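Local coordinates for enterobactin biosynthesis protein YbdZ (Escherichia coli, PDB 5JA1) that takes part in the biosynthesis of the siderophore enterobactin, supporting the catalytic function of EntF and required for amino acid adenylation in non-ribosomal peptide synthesis, at residues P8-Y17 and F26-V34. Sequence-based numbering, arbitrary orientation.
Sequences PFDDPQGAFY and FSLWPQQCV
Tyr17 and Trp29, a hydrogen-bonded antiparallel pair, show how a hairpin satisfies its backbone polar atoms. Tyr17 N donates to Trp29 O at 2.7 Å, and Trp29 N returns a bond to Tyr17 O at 3.1 Å. Two residues away on each segment, Gln31 N reaches Ala15 O at 3.0 Å. Pro30 has no N-H to offer, and it lies opposite Phe16 in a non-hydrogen-bonded pair; its carbonyl accepts from Cys33 N, closing a type I turn, while Leu28 O accepts from Ser27 OG.

Phe9 brings its ring edge up to that same Leu28 O, and its CZ packs 3.5 Å from Pro30 CD. With CG anti to the carbonyl carbon (chi1 -79°), the ring extends to the strand. Replacing Phe9 by alanine is likely to leave Pro30 CD and Leu28 CB without their aromatic neighbour and open a gap beside the strand. Phe16 CD1 lies 3.6 Å from Pro30 CA. On the sheet face that Tyr17 shares with Trp29, Tyr17 CE2 comes obliquely to 3.6 Å from Gln31 CA. Strands 16-20 and 26-30 thus form the antiparallel beta hairpin of the MbtH-like fold, with helix 48-58 touching Phe16 and Leu28.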
loop_
_atom_site.group_PDB
_atom_site.type_symbol
_atom_site.label_atom_id
_atom_site.label_comp_id
_atom_site.label_asym_id
_atom_site.label_seq_id
_atom_site.Cartn_x
_atom_site.Cartn_y
_atom_site.Cartn_z
ATOM N N PRO B 8 -18.572 9.803 -5.961
ATOM C CA PRO B 8 -20.018 10.085 -5.989
ATOM C C PRO B 8 -20.881 8.968 -5.425
ATOM O O PRO B 8 -22.062 9.211 -5.147
ATOM C CB PRO B 8 -20.303 10.306 -7.482
ATOM C CG PRO B 8 -19.202 9.596 -8.185
ATOM C CD PRO B 8 -17.994 9.794 -7.316
ATOM N N PHE B 9 -20.347 7.757 -5.251
ATOM C CA PHE B 9 -21.137 6.674 -4.676
ATOM C C PHE B 9 -21.133 6.686 -3.155
ATOM O O PHE B 9 -22.030 6.094 -2.542
ATOM C CB PHE B 9 -20.628 5.319 -5.171
ATOM C CG PHE B 9 -21.098 4.958 -6.549
ATOM C CD1 PHE B 9 -22.287 4.274 -6.732
ATOM C CD2 PHE B 9 -20.346 5.295 -7.661
ATOM C CE1 PHE B 9 -22.718 3.936 -7.999
ATOM C CE2 PHE B 9 -20.773 4.960 -8.930
ATOM C CZ PHE B 9 -21.957 4.280 -9.100
ATOM N N ASP B 10 -20.152 7.336 -2.534
ATOM C CA ASP B 10 -20.079 7.441 -1.085
ATOM C C ASP B 10 -20.918 8.589 -0.535
ATOM O O ASP B 10 -20.853 8.866 0.665
ATOM C CB ASP B 10 -18.622 7.605 -0.641
ATOM C CG ASP B 10 -17.736 6.470 -1.117
ATOM O OD1 ASP B 10 -18.264 5.363 -1.352
ATOM O OD2 ASP B 10 -16.512 6.684 -1.253
ATOM N N ASP B 11 -21.697 9.259 -1.383
ATOM C CA ASP B 11 -22.518 10.388 -0.962
ATOM C C ASP B 11 -23.807 9.888 -0.322
ATOM O O ASP B 11 -24.697 9.392 -1.023
ATOM C CB ASP B 11 -22.825 11.299 -2.153
ATOM C CG ASP B 11 -23.642 12.518 -1.763
ATOM O OD1 ASP B 11 -23.681 12.856 -0.562
ATOM O OD2 ASP B 11 -24.238 13.144 -2.666
ATOM N N PRO B 12 -23.950 10.016 1.001
ATOM C CA PRO B 12 -25.156 9.493 1.662
ATOM C C PRO B 12 -26.418 10.258 1.309
ATOM O O PRO B 12 -27.514 9.692 1.418
ATOM C CB PRO B 12 -24.821 9.624 3.152
ATOM C CG PRO B 12 -23.877 10.776 3.210
ATOM C CD PRO B 12 -23.062 10.717 1.944
ATOM N N GLN B 13 -26.304 11.516 0.894
ATOM C CA GLN B 13 -27.451 12.306 0.471
ATOM C C GLN B 13 -27.748 12.161 -1.014
ATOM O O GLN B 13 -28.699 12.778 -1.505
ATOM C CB GLN B 13 -27.224 13.785 0.802
ATOM C CG GLN B 13 -26.944 14.056 2.269
ATOM C CD GLN B 13 -28.097 13.648 3.163
ATOM O OE1 GLN B 13 -29.254 13.964 2.886
ATOM N NE2 GLN B 13 -27.788 12.937 4.241
ATOM N N GLY B 14 -26.966 11.365 -1.736
ATOM C CA GLY B 14 -27.153 11.249 -3.166
ATOM C C GLY B 14 -28.320 10.351 -3.536
ATOM O O GLY B 14 -28.718 9.455 -2.793
ATOM N N ALA B 15 -28.877 10.616 -4.712
ATOM C CA ALA B 15 -29.912 9.786 -5.307
ATOM C C ALA B 15 -29.282 8.856 -6.335
ATOM O O ALA B 15 -28.288 9.199 -6.981
ATOM C CB ALA B 15 -30.996 10.643 -5.964
ATOM N N PHE B 16 -29.865 7.669 -6.482
ATOM C CA PHE B 16 -29.272 6.640 -7.325
ATOM C C PHE B 16 -30.344 5.881 -8.086
ATOM O O PHE B 16 -31.330 5.432 -7.494
ATOM C CB PHE B 16 -28.447 5.655 -6.489
ATOM C CG PHE B 16 -27.268 6.279 -5.804
ATOM C CD1 PHE B 16 -26.056 6.407 -6.461
ATOM C CD2 PHE B 16 -27.371 6.736 -4.501
ATOM C CE1 PHE B 16 -24.965 6.981 -5.830
ATOM C CE2 PHE B 16 -26.286 7.311 -3.865
ATOM C CZ PHE B 16 -25.082 7.433 -4.530
ATOM N N TYR B 17 -30.144 5.738 -9.395
ATOM C CA TYR B 17 -30.886 4.747 -10.155
ATOM C C TYR B 17 -30.484 3.346 -9.706
ATOM O O TYR B 17 -29.455 3.141 -9.055
ATOM C CB TYR B 17 -30.610 4.874 -11.655
ATOM C CG TYR B 17 -31.003 6.179 -12.305
ATOM C CD1 TYR B 17 -32.266 6.348 -12.858
ATOM C CD2 TYR B 17 -30.099 7.229 -12.403
ATOM C CE1 TYR B 17 -32.626 7.534 -13.469
ATOM C CE2 TYR B 17 -30.451 8.419 -13.013
ATOM C CZ TYR B 17 -31.714 8.567 -13.544
ATOM O OH TYR B 17 -32.065 9.751 -14.150
ATOM N N PHE B 26 -27.325 -6.181 -10.793
ATOM C CA PHE B 26 -27.834 -4.873 -10.411
ATOM C C PHE B 26 -26.689 -3.927 -10.086
ATOM O O PHE B 26 -25.728 -4.301 -9.406
ATOM C CB PHE B 26 -28.782 -4.981 -9.214
ATOM C CG PHE B 26 -30.088 -5.641 -9.542
ATOM C CD1 PHE B 26 -31.107 -4.921 -10.142
ATOM C CD2 PHE B 26 -30.293 -6.979 -9.261
ATOM C CE1 PHE B 26 -32.307 -5.525 -10.452
ATOM C CE2 PHE B 26 -31.493 -7.587 -9.566
ATOM C CZ PHE B 26 -32.501 -6.859 -10.163
ATOM N N SER B 27 -26.802 -2.700 -10.583
ATOM C CA SER B 27 -25.827 -1.650 -10.349
ATOM C C SER B 27 -26.550 -0.360 -9.997
ATOM O O SER B 27 -27.542 0.000 -10.637
ATOM C CB SER B 27 -24.946 -1.425 -11.582
ATOM O OG SER B 27 -24.162 -0.252 -11.438
ATOM N N LEU B 28 -26.055 0.323 -8.971
ATOM C CA LEU B 28 -26.508 1.672 -8.685
ATOM C C LEU B 28 -25.838 2.645 -9.644
ATOM O O LEU B 28 -24.685 2.459 -10.044
ATOM C CB LEU B 28 -26.184 2.059 -7.243
ATOM C CG LEU B 28 -26.710 1.150 -6.132
ATOM C CD1 LEU B 28 -26.302 1.691 -4.771
ATOM C CD2 LEU B 28 -28.221 1.001 -6.228
ATOM N N TRP B 29 -26.574 3.684 -10.030
ATOM C CA TRP B 29 -26.001 4.729 -10.858
ATOM C C TRP B 29 -26.414 6.082 -10.292
ATOM O O TRP B 29 -27.615 6.321 -10.071
ATOM C CB TRP B 29 -26.430 4.610 -12.324
ATOM C CG TRP B 29 -25.550 5.411 -13.226
ATOM C CD1 TRP B 29 -25.865 6.581 -13.854
ATOM C CD2 TRP B 29 -24.192 5.119 -13.578
ATOM N NE1 TRP B 29 -24.792 7.027 -14.588
ATOM C CE2 TRP B 29 -23.752 6.148 -14.434
ATOM C CE3 TRP B 29 -23.309 4.082 -13.259
ATOM C CZ2 TRP B 29 -22.468 6.171 -14.976
ATOM C CZ3 TRP B 29 -22.032 4.108 -13.796
ATOM C CH2 TRP B 29 -21.624 5.145 -14.645
ATOM N N PRO B 30 -25.464 6.979 -10.043
ATOM C CA PRO B 30 -25.814 8.284 -9.475
ATOM C C PRO B 30 -26.652 9.101 -10.446
ATOM O O PRO B 30 -26.409 9.107 -11.655
ATOM C CB PRO B 30 -24.451 8.936 -9.213
ATOM C CG PRO B 30 -23.514 8.242 -10.142
ATOM C CD PRO B 30 -24.020 6.841 -10.290
ATOM N N GLN B 31 -27.654 9.789 -9.894
ATOM C CA GLN B 31 -28.601 10.538 -10.712
ATOM C C GLN B 31 -27.905 11.579 -11.582
ATOM O O GLN B 31 -28.375 11.878 -12.686
ATOM C CB GLN B 31 -29.643 11.202 -9.811
ATOM C CG GLN B 31 -30.748 11.939 -10.548
ATOM C CD GLN B 31 -31.683 12.672 -9.606
ATOM O OE1 GLN B 31 -31.381 12.840 -8.424
ATOM N NE2 GLN B 31 -32.826 13.110 -10.122
ATOM N N GLN B 32 -26.782 12.121 -11.118
ATOM C CA GLN B 32 -26.125 13.232 -11.797
ATOM C C GLN B 32 -25.246 12.800 -12.964
ATOM O O GLN B 32 -24.644 13.665 -13.611
ATOM C CB GLN B 32 -25.285 14.028 -10.793
ATOM C CG GLN B 32 -24.125 13.258 -10.177
ATOM C CD GLN B 32 -24.538 12.404 -8.994
ATOM O OE1 GLN B 32 -25.705 12.036 -8.849
ATOM N NE2 GLN B 32 -23.577 12.084 -8.135
ATOM N N CYS B 33 -25.158 11.508 -13.261
ATOM C CA CYS B 33 -24.271 11.015 -14.302
ATOM C C CYS B 33 -25.070 10.458 -15.474
ATOM O O CYS B 33 -26.184 9.954 -15.306
ATOM C CB CYS B 33 -23.330 9.938 -13.753
ATOM S SG CYS B 33 -22.262 10.523 -12.417
ATOM N N VAL B 34 -24.484 10.561 -16.666
ATOM C CA VAL B 34 -25.120 10.037 -17.867
ATOM C C VAL B 34 -25.225 8.520 -17.780
ATOM O O VAL B 34 -24.255 7.837 -17.435
ATOM C CB VAL B 34 -24.334 10.450 -19.109
#